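Local coordinates for protein beta-L-arabinobiosidase (Bacteroides thetaiotaomicron, PDB 5MQR) that probably hydrolyses glycosidic bonds in complex plant pectin as a beta-L-arabinobiosidase of a gut bacterium, and is also assigned, less certainly, a sialidase activity, at residues Leu56-Arg61 and Asp452-Asp457; Leu350-Ile355 and Asp397-Arg402; Ile355-Tyr360 and Glu573-Pro578; Pro436-Val441 and Gly594-Leu599. All coordinates share one frame; numbering follows the deposited sequence.

Interaction 1: residues Leu56-Arg61 and Asp452-Asp457; sequences LVRANR and DKDPFD. With CA (calcium ion), chain J.
Arg58 reaches across to Asp454 with its guanidinium side-on, NE and NH2 each taking one carboxylate oxygen in a two-pronged salt bridge. Arg58 NE donates to Asp454 OD2 at 3.0 Å along a nearly straight bond (166°), while Arg58 NH2 meets Asp454 OD1 at 2.9 Å. The side chain is drawn out from CG to NE, with CG anti to the backbone N (chi1 -175°), which carries the charge from beside strand 52-57 to the loop. The two flat groups are not coplanar: their planes lie 63° apart, and both nitrogens come from above the carboxylate plane. From its opposite face, Phe456 N donates to Asp454 OD1 at 2.8 Å and closes an Asx turn, so that OD1 is gripped by two donors. The Phe456 ring turns its edge to the guanidinium, CD2 lying 4.1 Å from Arg58 NH2. Without this carboxylate, as with an alanine here, the buried Arg58 charge would probably lose its mate and the turn its side-chain acceptor. Asp454 O binds the calcium ion at 2.4 Å, together with Asp452, Asp457 O, two waters and Glu597. The arrangement is a calcium-binding loop, built from Asx turns and a type I turn, tied to the propeller.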
loop_
_atom_site.group_PDB
_atom_site.type_symbol
_atom_site.label_atom_id
_atom_site.label_comp_id
_atom_site.label_asym_id
_atom_site.label_seq_id
_atom_site.Cartn_x
_atom_site.Cartn_y
_atom_site.Cartn_z
ATOM N N LEU A 56 -25.913 15.984 3.602
ATOM C CA LEU A 56 -25.964 17.386 3.917
ATOM C C LEU A 56 -27.403 17.891 3.993
ATOM O O LEU A 56 -27.717 18.647 4.893
ATOM C CB LEU A 56 -25.200 18.180 2.852
ATOM C CG LEU A 56 -23.735 18.427 3.137
ATOM C CD1 LEU A 56 -23.004 17.120 3.350
ATOM C CD2 LEU A 56 -23.099 19.223 2.011
ATOM N N VAL A 57 -28.236 17.510 3.015
ATOM C CA VAL A 57 -29.634 17.954 2.939
ATOM C C VAL A 57 -30.575 16.762 2.733
ATOM O O VAL A 57 -30.397 15.984 1.797
ATOM C CB VAL A 57 -29.855 18.969 1.790
ATOM C CG1 VAL A 57 -31.287 19.465 1.818
ATOM C CG2 VAL A 57 -28.866 20.138 1.879
ATOM N N ARG A 58 -31.554 16.625 3.627
ATOM C CA ARG A 58 -32.562 15.575 3.557
ATOM C C ARG A 58 -33.889 16.227 3.265
ATOM O O ARG A 58 -34.473 16.870 4.138
ATOM C CB ARG A 58 -32.647 14.788 4.879
ATOM C CG ARG A 58 -33.597 13.594 4.861
ATOM C CD ARG A 58 -33.800 12.992 6.241
ATOM N NE ARG A 58 -34.589 11.753 6.098
ATOM C CZ ARG A 58 -35.903 11.705 5.877
ATOM N NH1 ARG A 58 -36.616 12.829 5.829
ATOM N NH2 ARG A 58 -36.513 10.525 5.713
ATOM N N ALA A 59 -34.367 16.058 2.038
ATOM C CA ALA A 59 -35.624 16.697 1.593
ATOM C C ALA A 59 -36.797 16.292 2.472
ATOM O O ALA A 59 -36.921 15.121 2.835
ATOM C CB ALA A 59 -35.926 16.346 0.144
ATOM N N ASN A 60 -37.648 17.255 2.807
ATOM C CA ASN A 60 -38.874 16.969 3.561
ATOM C C ASN A 60 -39.906 18.032 3.300
ATOM O O ASN A 60 -39.825 19.123 3.859
ATOM C CB ASN A 60 -38.561 16.898 5.056
ATOM C CG ASN A 60 -39.635 16.180 5.863
ATOM O OD1 ASN A 60 -40.849 16.335 5.641
ATOM N ND2 ASN A 60 -39.185 15.392 6.830
ATOM N N ARG A 61 -40.892 17.707 2.469
ATOM C CA ARG A 61 -41.981 18.633 2.140
ATOM C C ARG A 61 -42.925 18.908 3.315
ATOM O O ARG A 61 -43.440 20.020 3.464
ATOM C CB ARG A 61 -42.790 18.095 0.962
ATOM C CG ARG A 61 -43.911 19.027 0.478
ATOM C CD ARG A 61 -44.696 18.359 -0.637
ATOM N NE ARG A 61 -43.802 17.944 -1.713
ATOM C CZ ARG A 61 -43.980 16.909 -2.535
ATOM N NH1 ARG A 61 -45.036 16.111 -2.456
ATOM N NH2 ARG A 61 -43.052 16.660 -3.465
ATOM N N ASP A 452 -30.718 5.918 14.394
ATOM C CA ASP A 452 -31.638 5.717 13.283
ATOM C C ASP A 452 -33.096 6.097 13.668
ATOM O O ASP A 452 -33.768 5.373 14.432
ATOM C CB ASP A 452 -31.576 4.256 12.831
ATOM C CG ASP A 452 -32.294 3.992 11.499
ATOM O OD1 ASP A 452 -33.119 4.796 11.033
ATOM O OD2 ASP A 452 -32.067 2.923 10.909
ATOM N N LYS A 453 -33.563 7.221 13.126
ATOM C CA LYS A 453 -34.974 7.586 13.199
ATOM C C LYS A 453 -35.552 7.777 11.812
ATOM O O LYS A 453 -36.596 8.397 11.669
ATOM C CB LYS A 453 -35.184 8.846 14.047
ATOM C CG LYS A 453 -34.526 10.080 13.464
ATOM C CD LYS A 453 -34.870 11.334 14.243
ATOM C CE LYS A 453 -34.235 11.374 15.612
ATOM N NZ LYS A 453 -34.106 12.800 16.037
ATOM N N ASP A 454 -34.899 7.205 10.807
ATOM C CA ASP A 454 -35.261 7.437 9.428
ATOM C C ASP A 454 -35.984 6.210 8.927
ATOM O O ASP A 454 -35.375 5.159 8.837
ATOM C CB ASP A 454 -34.003 7.683 8.575
ATOM C CG ASP A 454 -34.333 8.249 7.180
ATOM O OD1 ASP A 454 -35.443 7.965 6.656
ATOM O OD2 ASP A 454 -33.488 9.020 6.633
ATOM N N PRO A 455 -37.266 6.343 8.532
ATOM C CA PRO A 455 -37.980 5.189 7.970
ATOM C C PRO A 455 -37.483 4.712 6.633
ATOM O O PRO A 455 -37.880 3.629 6.202
ATOM C CB PRO A 455 -39.413 5.713 7.771
ATOM C CG PRO A 455 -39.497 6.943 8.609
ATOM C CD PRO A 455 -38.128 7.535 8.571
ATOM N N PHE A 456 -36.677 5.536 5.969
ATOM C CA PHE A 456 -36.236 5.269 4.620
ATOM C C PHE A 456 -34.722 5.077 4.473
ATOM O O PHE A 456 -34.232 4.947 3.372
ATOM C CB PHE A 456 -36.753 6.391 3.709
ATOM C CG PHE A 456 -38.246 6.506 3.719
ATOM C CD1 PHE A 456 -39.029 5.599 2.994
ATOM C CD2 PHE A 456 -38.870 7.460 4.494
ATOM C CE1 PHE A 456 -40.407 5.660 3.026
ATOM C CE2 PHE A 456 -40.256 7.533 4.522
ATOM C CZ PHE A 456 -41.021 6.635 3.787
ATOM N N ASP A 457 -33.979 5.037 5.560
ATOM C CA ASP A 457 -32.531 4.866 5.475
ATOM C C ASP A 457 -32.021 4.325 6.808
ATOM O O ASP A 457 -32.814 4.128 7.737
ATOM C CB ASP A 457 -31.834 6.204 5.078
ATOM C CG ASP A 457 -30.661 5.999 4.094
ATOM O OD1 ASP A 457 -30.035 4.907 4.136
ATOM O OD2 ASP A 457 -30.385 6.917 3.285
HETATM CA CA CA J . -34.170 3.235 9.472
HETATM O O HOH W 1 -35.489 2.349 7.591
HETATM O O HOH W 2 -33.550 0.899 9.238
#

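Interaction 2: residues Leu350-Ile355 and Asp397-Arg402; sequences LVHGEI and DMWISR
His352 points the edge of its ring at the face of Trp399 in a T-shaped stack, joining two neighbouring blades of the beta-propeller: the blade that ends in strand 349-350 and the one formed by strands 387-393, 397-403 and the N-terminal strand 52-57. The planes stand at 85° and the centroid of the His352 imidazole is 4.9 Å from that of the six-membered ring of Trp399. Beside them, Val351 CG1 rests on Ser401 CB at 3.8 Å; CG1 lies anti to the backbone N (chi1 173°), which turns this methyl to the serine. A leucine in place of Trp399 would probably lose the flat face under His352 CE1 and open a gap beside the imidazole. In the second shell, Tyr391 OH hydrogen-bonds both His352 ND1 and Ser401 OG, linking the two halves of this buried contact, and Asn53 also bonds Ser401 OG. A classic bulge sets Val351 and His352 together opposite Leu334. The leading atom of the stack is His352 CE1, 3.9 Å from Trp399 CE3.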
loop_
_atom_site.group_PDB
_atom_site.type_symbol
_atom_site.label_atom_id
_atom_site.label_comp_id
_atom_site.label_asym_id
_atom_site.label_seq_id
_atom_site.Cartn_x
_atom_site.Cartn_y
_atom_site.Cartn_z
ATOM N N LEU A 350 -15.568 1.299 -4.852
ATOM C CA LEU A 350 -16.780 1.994 -4.410
ATOM C C LEU A 350 -16.489 3.262 -3.616
ATOM O O LEU A 350 -15.570 3.304 -2.775
ATOM C CB LEU A 350 -17.608 1.055 -3.536
ATOM C CG LEU A 350 -19.023 1.528 -3.169
ATOM C CD1 LEU A 350 -19.911 1.462 -4.404
ATOM C CD2 LEU A 350 -19.527 0.638 -2.050
ATOM N N VAL A 351 -17.277 4.296 -3.898
ATOM C CA VAL A 351 -17.349 5.493 -3.065
ATOM C C VAL A 351 -18.671 5.438 -2.295
ATOM O O VAL A 351 -18.649 5.418 -1.079
ATOM C CB VAL A 351 -17.257 6.785 -3.897
ATOM C CG1 VAL A 351 -17.501 8.019 -3.030
ATOM C CG2 VAL A 351 -15.897 6.869 -4.579
ATOM N N HIS A 352 -19.797 5.373 -3.006
ATOM C CA HIS A 352 -21.131 5.361 -2.399
ATOM C C HIS A 352 -21.970 4.266 -3.060
ATOM O O HIS A 352 -22.249 4.329 -4.250
ATOM C CB HIS A 352 -21.766 6.751 -2.553
ATOM C CG HIS A 352 -23.117 6.898 -1.919
ATOM N ND1 HIS A 352 -23.378 7.832 -0.939
ATOM C CD2 HIS A 352 -24.300 6.296 -2.186
ATOM C CE1 HIS A 352 -24.658 7.773 -0.610
ATOM N NE2 HIS A 352 -25.234 6.842 -1.347
ATOM N N GLY A 353 -22.343 3.254 -2.279
ATOM C CA GLY A 353 -23.022 2.062 -2.785
ATOM C C GLY A 353 -24.428 1.835 -2.299
ATOM O O GLY A 353 -25.032 0.816 -2.626
ATOM N N GLU A 354 -24.953 2.793 -1.541
ATOM C CA GLU A 354 -26.328 2.756 -1.024
ATOM C C GLU A 354 -27.265 3.583 -1.915
ATOM O O GLU A 354 -26.830 4.531 -2.583
ATOM C CB GLU A 354 -26.342 3.332 0.395
ATOM C CG GLU A 354 -25.475 2.565 1.393
ATOM C CD GLU A 354 -26.060 1.201 1.748
ATOM O OE1 GLU A 354 -27.306 1.065 1.751
ATOM O OE2 GLU A 354 -25.286 0.255 2.047
ATOM N N ILE A 355 -28.545 3.211 -1.947
ATOM C CA ILE A 355 -29.549 4.019 -2.612
ATOM C C ILE A 355 -30.721 4.180 -1.646
ATOM O O ILE A 355 -31.547 3.261 -1.479
ATOM C CB ILE A 355 -30.052 3.420 -3.949
ATOM C CG1 ILE A 355 -28.901 3.121 -4.919
ATOM C CG2 ILE A 355 -31.068 4.360 -4.615
ATOM C CD1 ILE A 355 -29.342 2.413 -6.187
ATOM N N ASP A 397 -31.822 14.278 -2.218
ATOM C CA ASP A 397 -30.996 14.532 -1.047
ATOM C C ASP A 397 -29.585 14.939 -1.510
ATOM O O ASP A 397 -29.072 14.374 -2.462
ATOM C CB ASP A 397 -30.925 13.268 -0.177
ATOM C CG ASP A 397 -32.278 12.839 0.340
ATOM O OD1 ASP A 397 -33.077 13.743 0.639
ATOM O OD2 ASP A 397 -32.552 11.608 0.465
HETATM N N MSE A 398 -28.974 15.904 -0.813
HETATM C CA MSE A 398 -27.623 16.386 -1.135
HETATM C C MSE A 398 -26.639 15.719 -0.208
HETATM O O MSE A 398 -26.864 15.618 1.020
HETATM C CB MSE A 398 -27.516 17.909 -1.075
HETATM C CG MSE A 398 -28.567 18.670 -1.872
HETATM SE SE MSE A 398 -28.721 17.988 -3.692
HETATM C CE MSE A 398 -26.910 18.447 -4.293
ATOM N N TRP A 399 -25.554 15.228 -0.802
ATOM C CA TRP A 399 -24.513 14.488 -0.098
ATOM C C TRP A 399 -23.110 15.030 -0.426
ATOM O O TRP A 399 -22.898 15.722 -1.443
ATOM C CB TRP A 399 -24.539 13.015 -0.523
ATOM C CG TRP A 399 -25.651 12.225 -0.003
ATOM C CD1 TRP A 399 -26.934 12.224 -0.450
ATOM C CD2 TRP A 399 -25.586 11.254 1.036
ATOM N NE1 TRP A 399 -27.676 11.308 0.245
ATOM C CE2 TRP A 399 -26.882 10.709 1.179
ATOM C CE3 TRP A 399 -24.560 10.791 1.864
ATOM C CZ2 TRP A 399 -27.188 9.747 2.122
ATOM C CZ3 TRP A 399 -24.866 9.825 2.822
ATOM C CH2 TRP A 399 -26.174 9.310 2.941
ATOM N N ILE A 400 -22.164 14.676 0.433
ATOM C CA ILE A 400 -20.737 14.818 0.137
ATOM C C ILE A 400 -20.015 13.518 0.558
ATOM O O ILE A 400 -20.474 12.818 1.437
ATOM C CB ILE A 400 -20.142 16.101 0.799
ATOM C CG1 ILE A 400 -18.917 16.615 0.025
ATOM C CG2 ILE A 400 -19.798 15.888 2.290
ATOM C CD1 ILE A 400 -18.453 18.020 0.426
ATOM N N SER A 401 -18.917 13.185 -0.104
ATOM C CA SER A 401 -18.079 12.075 0.331
ATOM C C SER A 401 -16.659 12.549 0.472
ATOM O O SER A 401 -16.146 13.280 -0.367
ATOM C CB SER A 401 -18.145 10.876 -0.622
ATOM O OG SER A 401 -19.268 10.044 -0.330
ATOM N N ARG A 402 -16.041 12.137 1.567
ATOM C CA ARG A 402 -14.622 12.335 1.789
ATOM C C ARG A 402 -13.911 11.013 1.493
ATOM O O ARG A 402 -14.259 9.988 2.053
ATOM C CB ARG A 402 -14.386 12.730 3.227
ATOM C CG ARG A 402 -12.927 12.905 3.585
ATOM C CD ARG A 402 -12.795 12.695 5.070
ATOM N NE ARG A 402 -11.504 13.097 5.570
ATOM C CZ ARG A 402 -11.062 12.872 6.807
ATOM N NH1 ARG A 402 -11.789 12.199 7.693
ATOM N NH2 ARG A 402 -9.846 13.310 7.141
#

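Interaction 3: residues Ile355-Tyr360 and Glu573-Pro578; sequences ITPMRY and EMRTFP
Ile355 and Pro578 form the buried, apolar half of this contact, with Ile355 CD1 3.9 Å from Pro578 CG and the isoleucine CG2 methyl set against Pro578 CD. The isoleucine thus presents two branches to the CG-CD edge of the pyrrolidine ring. Its CG1 stands anti to the carbonyl carbon (chi1 -55°), and the extended chi2 carries CD1 on to the proline. A cis peptide bond precedes Pro578, and Pro578 CB lies over one face of the neighbouring Phe577 ring. The outer half is different in kind. Here, at the solvent-exposed side, the Arg575 and Pro357 side chains cross at about a right angle, with Pro357 CG over one face of the Arg575 guanidinium, 3.5 Å above its plane and offset toward its rim. The closest approach is Pro357 CG to Arg575 NE, 3.6 Å, one ring carbon against the guanidinium face with no hydrogen bond between the segments. Water 3 spans the two backbones instead, donating to Ile355 O at 3.0 Å and to Phe577 O at 2.9 Å. Further along the loop, Arg359 forms salt bridges with Asp397 and Glu396, fixing 355-360 to the neighbouring strand region. This is a water-bridged loop-to-loop interface, with a proline from each loop, that joins the BNR-repeat region to the carbohydrate-binding-module-like region near the calcium site.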
loop_
_atom_site.group_PDB
_atom_site.type_symbol
_atom_site.label_atom_id
_atom_site.label_comp_id
_atom_site.label_asym_id
_atom_site.label_seq_id
_atom_site.Cartn_x
_atom_site.Cartn_y
_atom_site.Cartn_z
ATOM N N ILE A 355 -28.545 3.211 -1.947
ATOM C CA ILE A 355 -29.549 4.019 -2.612
ATOM C C ILE A 355 -30.721 4.180 -1.646
ATOM O O ILE A 355 -31.547 3.261 -1.479
ATOM C CB ILE A 355 -30.052 3.420 -3.949
ATOM C CG1 ILE A 355 -28.901 3.121 -4.919
ATOM C CG2 ILE A 355 -31.068 4.360 -4.615
ATOM C CD1 ILE A 355 -29.342 2.413 -6.187
ATOM N N THR A 356 -30.782 5.350 -1.015
ATOM C CA THR A 356 -31.974 5.807 -0.325
ATOM C C THR A 356 -33.169 5.642 -1.286
ATOM O O THR A 356 -33.032 5.937 -2.475
ATOM C CB THR A 356 -31.835 7.298 0.049
ATOM O OG1 THR A 356 -30.554 7.528 0.656
ATOM C CG2 THR A 356 -32.917 7.717 1.017
ATOM N N PRO A 357 -34.317 5.138 -0.801
ATOM C CA PRO A 357 -35.504 5.185 -1.659
ATOM C C PRO A 357 -35.892 6.647 -1.983
ATOM O O PRO A 357 -35.776 7.502 -1.109
ATOM C CB PRO A 357 -36.596 4.503 -0.826
ATOM C CG PRO A 357 -35.984 4.059 0.439
ATOM C CD PRO A 357 -34.634 4.691 0.562
HETATM N N MSE A 358 -36.310 6.928 -3.237
HETATM C CA MSE A 358 -36.815 8.251 -3.576
HETATM C C MSE A 358 -38.171 8.404 -2.931
HETATM O O MSE A 358 -39.102 7.669 -3.237
HETATM C CB MSE A 358 -36.946 8.414 -5.080
HETATM C CG MSE A 358 -37.353 9.830 -5.511
HETATM SE SE MSE A 358 -37.766 9.831 -7.437
HETATM C CE MSE A 358 -36.046 9.253 -8.197
ATOM N N ARG A 359 -38.299 9.336 -2.018
ATOM C CA ARG A 359 -39.472 9.625 -1.216
ATOM C C ARG A 359 -40.500 10.450 -1.965
ATOM O O ARG A 359 -41.697 10.241 -1.772
ATOM C CB ARG A 359 -39.062 10.283 0.099
ATOM C CG ARG A 359 -38.128 9.377 0.914
ATOM C CD ARG A 359 -37.704 9.970 2.246
ATOM N NE ARG A 359 -37.132 11.307 2.186
ATOM C CZ ARG A 359 -35.902 11.609 1.770
ATOM N NH1 ARG A 359 -35.079 10.677 1.286
ATOM N NH2 ARG A 359 -35.505 12.867 1.815
ATOM N N TYR A 360 -40.040 11.347 -2.843
ATOM C CA TYR A 360 -40.914 12.251 -3.552
ATOM C C TYR A 360 -40.744 12.067 -5.041
ATOM O O TYR A 360 -39.653 12.292 -5.575
ATOM C CB TYR A 360 -40.612 13.704 -3.151
ATOM C CG TYR A 360 -40.768 13.953 -1.683
ATOM C CD1 TYR A 360 -42.029 14.151 -1.103
ATOM C CD2 TYR A 360 -39.662 13.978 -0.856
ATOM C CE1 TYR A 360 -42.167 14.389 0.268
ATOM C CE2 TYR A 360 -39.783 14.207 0.506
ATOM C CZ TYR A 360 -41.030 14.411 1.067
ATOM O OH TYR A 360 -41.083 14.615 2.432
ATOM N N GLU A 573 -32.303 -3.372 7.064
ATOM C CA GLU A 573 -32.154 -4.382 6.033
ATOM C C GLU A 573 -31.873 -3.659 4.742
ATOM O O GLU A 573 -32.416 -2.576 4.507
ATOM C CB GLU A 573 -33.449 -5.191 5.894
ATOM C CG GLU A 573 -33.886 -5.834 7.194
ATOM C CD GLU A 573 -35.176 -6.613 7.082
ATOM O OE1 GLU A 573 -36.214 -6.066 7.504
ATOM O OE2 GLU A 573 -35.140 -7.762 6.577
HETATM N N MSE A 574 -31.066 -4.268 3.882
HETATM C CA MSE A 574 -30.859 -3.758 2.528
HETATM C C MSE A 574 -32.119 -3.846 1.743
HETATM O O MSE A 574 -32.878 -4.785 1.896
HETATM C CB MSE A 574 -29.782 -4.524 1.763
HETATM C CG MSE A 574 -28.438 -3.859 2.069
HETATM SE SE MSE A 574 -26.903 -5.039 1.698
HETATM C CE MSE A 574 -27.522 -6.851 2.224
ATOM N N ARG A 575 -32.348 -2.837 0.909
ATOM C CA ARG A 575 -33.509 -2.799 0.029
ATOM C C ARG A 575 -33.071 -3.325 -1.322
ATOM O O ARG A 575 -32.016 -2.955 -1.813
ATOM C CB ARG A 575 -34.053 -1.376 -0.108
ATOM C CG ARG A 575 -35.005 -1.010 1.013
ATOM C CD ARG A 575 -35.478 0.434 0.918
ATOM N NE ARG A 575 -35.984 0.890 2.218
ATOM C CZ ARG A 575 -37.262 1.136 2.535
ATOM N NH1 ARG A 575 -38.255 1.018 1.644
ATOM N NH2 ARG A 575 -37.551 1.539 3.778
ATOM N N THR A 576 -33.891 -4.164 -1.929
ATOM C CA THR A 576 -33.616 -4.632 -3.286
ATOM C C THR A 576 -33.960 -3.542 -4.342
ATOM O O THR A 576 -33.208 -3.332 -5.314
ATOM C CB THR A 576 -34.258 -6.018 -3.553
ATOM O OG1 THR A 576 -34.004 -6.398 -4.908
ATOM C CG2 THR A 576 -35.762 -6.024 -3.322
ATOM N N PHE A 577 -35.057 -2.815 -4.117
ATOM C CA PHE A 577 -35.469 -1.693 -4.957
ATOM C C PHE A 577 -34.450 -0.540 -4.851
ATOM O O PHE A 577 -34.008 -0.249 -3.746
ATOM C CB PHE A 577 -36.861 -1.195 -4.478
ATOM C CG PHE A 577 -37.429 -0.057 -5.292
ATOM C CD1 PHE A 577 -37.040 1.249 -5.058
ATOM C CD2 PHE A 577 -38.384 -0.299 -6.286
ATOM C CE1 PHE A 577 -37.572 2.298 -5.795
ATOM C CE2 PHE A 577 -38.927 0.758 -7.037
ATOM C CZ PHE A 577 -38.507 2.052 -6.794
ATOM N N PRO A 578 -34.066 0.121 -5.956
ATOM C CA PRO A 578 -34.424 -0.203 -7.349
ATOM C C PRO A 578 -33.538 -1.276 -8.004
ATOM O O PRO A 578 -32.381 -1.448 -7.636
ATOM C CB PRO A 578 -34.165 1.110 -8.074
ATOM C CG PRO A 578 -33.037 1.703 -7.313
ATOM C CD PRO A 578 -33.332 1.388 -5.871
HETATM O O HOH W 3 -34.196 2.253 -2.310
#

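Interaction 4: residues Pro436-Val441 and Gly594-Leu599. With CA (calcium ion), chain J.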
loop_
_atom_site.group_PDB
_atom_site.type_symbol
_atom_site.label_atom_id
_atom_site.label_comp_id
_atom_site.label_asym_id
_atom_site.label_seq_id
_atom_site.Cartn_x
_atom_site.Cartn_y
_atom_site.Cartn_z
ATOM N N PRO A 436 -26.582 9.309 7.087
ATOM C CA PRO A 436 -27.743 10.154 6.756
ATOM C C PRO A 436 -28.092 11.073 7.914
ATOM O O PRO A 436 -27.788 10.750 9.053
ATOM C CB PRO A 436 -28.867 9.127 6.498
ATOM C CG PRO A 436 -28.167 7.849 6.208
ATOM C CD PRO A 436 -26.955 7.881 7.086
ATOM N N VAL A 437 -28.717 12.209 7.617
ATOM C CA VAL A 437 -29.042 13.228 8.648
ATOM C C VAL A 437 -29.890 12.609 9.774
ATOM O O VAL A 437 -29.654 12.892 10.949
ATOM C CB VAL A 437 -29.756 14.484 8.053
ATOM C CG1 VAL A 437 -30.012 15.556 9.132
ATOM C CG2 VAL A 437 -28.906 15.104 6.956
ATOM N N TRP A 438 -30.847 11.760 9.401
ATOM C CA TRP A 438 -31.759 11.111 10.359
ATOM C C TRP A 438 -31.322 9.711 10.800
ATOM O O TRP A 438 -32.051 9.036 11.530
ATOM C CB TRP A 438 -33.188 11.089 9.798
ATOM C CG TRP A 438 -33.887 12.424 9.885
ATOM C CD1 TRP A 438 -33.317 13.658 10.145
ATOM C CD2 TRP A 438 -35.286 12.676 9.678
ATOM N NE1 TRP A 438 -34.282 14.647 10.115
ATOM C CE2 TRP A 438 -35.495 14.075 9.837
ATOM C CE3 TRP A 438 -36.378 11.860 9.377
ATOM C CZ2 TRP A 438 -36.747 14.664 9.733
ATOM C CZ3 TRP A 438 -37.640 12.462 9.262
ATOM C CH2 TRP A 438 -37.802 13.853 9.441
ATOM N N ALA A 439 -30.132 9.283 10.368
ATOM C CA ALA A 439 -29.516 8.077 10.879
ATOM C C ALA A 439 -28.004 8.297 11.054
ATOM O O ALA A 439 -27.196 7.572 10.454
ATOM C CB ALA A 439 -29.794 6.891 9.939
ATOM N N PRO A 440 -27.624 9.275 11.896
ATOM C CA PRO A 440 -26.237 9.729 11.932
ATOM C C PRO A 440 -25.313 8.796 12.686
ATOM O O PRO A 440 -25.749 8.068 13.588
ATOM C CB PRO A 440 -26.334 11.069 12.670
ATOM C CG PRO A 440 -27.470 10.878 13.602
ATOM C CD PRO A 440 -28.454 10.004 12.875
ATOM N N VAL A 441 -24.048 8.807 12.292
ATOM C CA VAL A 441 -23.008 8.090 12.990
ATOM C C VAL A 441 -22.175 9.102 13.778
ATOM O O VAL A 441 -21.855 10.152 13.256
ATOM C CB VAL A 441 -22.136 7.328 11.975
ATOM C CG1 VAL A 441 -20.914 6.716 12.652
ATOM C CG2 VAL A 441 -22.975 6.275 11.274
ATOM N N GLY A 594 -42.477 12.179 4.803
ATOM C CA GLY A 594 -41.731 13.041 5.707
ATOM C C GLY A 594 -41.752 12.604 7.145
ATOM O O GLY A 594 -41.292 13.344 8.016
ATOM N N GLY A 595 -42.278 11.417 7.423
ATOM C CA GLY A 595 -42.389 10.937 8.815
ATOM C C GLY A 595 -41.074 10.396 9.373
ATOM O O GLY A 595 -40.091 10.263 8.637
ATOM N N GLN A 596 -41.092 10.087 10.673
ATOM C CA GLN A 596 -39.985 9.505 11.421
ATOM C C GLN A 596 -40.332 8.115 11.947
ATOM O O GLN A 596 -41.502 7.776 12.080
ATOM C CB GLN A 596 -39.671 10.337 12.652
ATOM C CG GLN A 596 -38.972 11.652 12.408
ATOM C CD GLN A 596 -38.805 12.414 13.711
ATOM O OE1 GLN A 596 -38.408 11.850 14.733
ATOM N NE2 GLN A 596 -39.119 13.692 13.691
ATOM N N GLU A 597 -39.287 7.336 12.242
ATOM C CA GLU A 597 -39.361 6.039 12.932
ATOM C C GLU A 597 -38.997 6.387 14.351
ATOM O O GLU A 597 -38.199 7.299 14.560
ATOM C CB GLU A 597 -38.263 5.039 12.437
ATOM C CG GLU A 597 -38.684 3.994 11.420
ATOM C CD GLU A 597 -37.544 3.016 10.994
ATOM O OE1 GLU A 597 -36.272 3.222 11.187
ATOM O OE2 GLU A 597 -37.979 1.971 10.434
ATOM N N PRO A 598 -39.468 5.614 15.331
ATOM C CA PRO A 598 -38.937 5.844 16.691
ATOM C C PRO A 598 -37.440 5.532 16.756
ATOM O O PRO A 598 -36.977 4.583 16.128
ATOM C CB PRO A 598 -39.739 4.864 17.574
ATOM C CG PRO A 598 -40.923 4.449 16.738
ATOM C CD PRO A 598 -40.452 4.517 15.301
ATOM N N LEU A 599 -36.706 6.320 17.528
ATOM C CA LEU A 599 -35.245 6.250 17.552
ATOM C C LEU A 599 -34.727 4.892 17.997
ATOM O O LEU A 599 -35.163 4.379 19.021
ATOM C CB LEU A 599 -34.703 7.311 18.504
ATOM C CG LEU A 599 -33.181 7.449 18.613
ATOM C CD1 LEU A 599 -32.578 7.888 17.272
ATOM C CD2 LEU A 599 -32.878 8.438 19.746
HETATM CA CA CA J . -34.170 3.235 9.472
HETATM O O HOH W 1 -35.489 2.349 7.591
HETATM O O HOH W 2 -33.550 0.899 9.238
#
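Trp438 drives the far rim of its indole toward the carbonyls of Gly594 and Gly595 and the side chain of Gln596. Trp438 CZ3 lies 3.4 Å from Gly595 O, which is near the plane of the ring, and Trp438 CH2 comes within 3.8 Å of Gly594 O, also at the edge; Asn60 ND2 hydrogen-bonds that oxygen. Gln596 crosses the tryptophan at about a right angle; its CG touches Trp438 CZ3 at 3.5 Å from an oblique direction, and its amide plane is turned 65° from the indole. With CG beside the backbone N (chi1 -76°), the tryptophan stretches from the type I turn 436-439 to these carbonyls. Arg58 forms a cation-pi pair with the same indole. Next to Gln596, Glu597 sends an extended side chain the other way, and its OE1 binds the calcium ion at 2.7 Å, completing the shell supplied by Asp452, Asp454, Asp457 and two waters. The C-H at CZ3 is directed at Gly595 O, consistent with a weak attraction, whereas the neighbouring carboxylate is held by the metal.

How the interactions relate
From the N terminus, strand 52-57 leads into 56-61, whose long-range partner is 452-457; interaction 1 therefore closes a loop of almost 400 residues, and interaction 2 lies wholly within it. The two meet in one mixed sheet, where strands 52-57 and 397-403 are neighbours. Interaction 3 begins at Ile355, which interaction 2 also contains, and crosses both: its second segment, 573-578, comes after 452-457. Interaction 4 follows interaction 2 in series but crosses interactions 1 and 3. Interactions 1 and 4 hold the calcium ion and share two waters; interaction 3 lies nearby, tied to interaction 1 by the Thr356 OG1 to Asp457 OD2 hydrogen bond, and interaction 2 sits deeper in the propeller. Together they join the propeller to the carbohydrate-binding-module-like region.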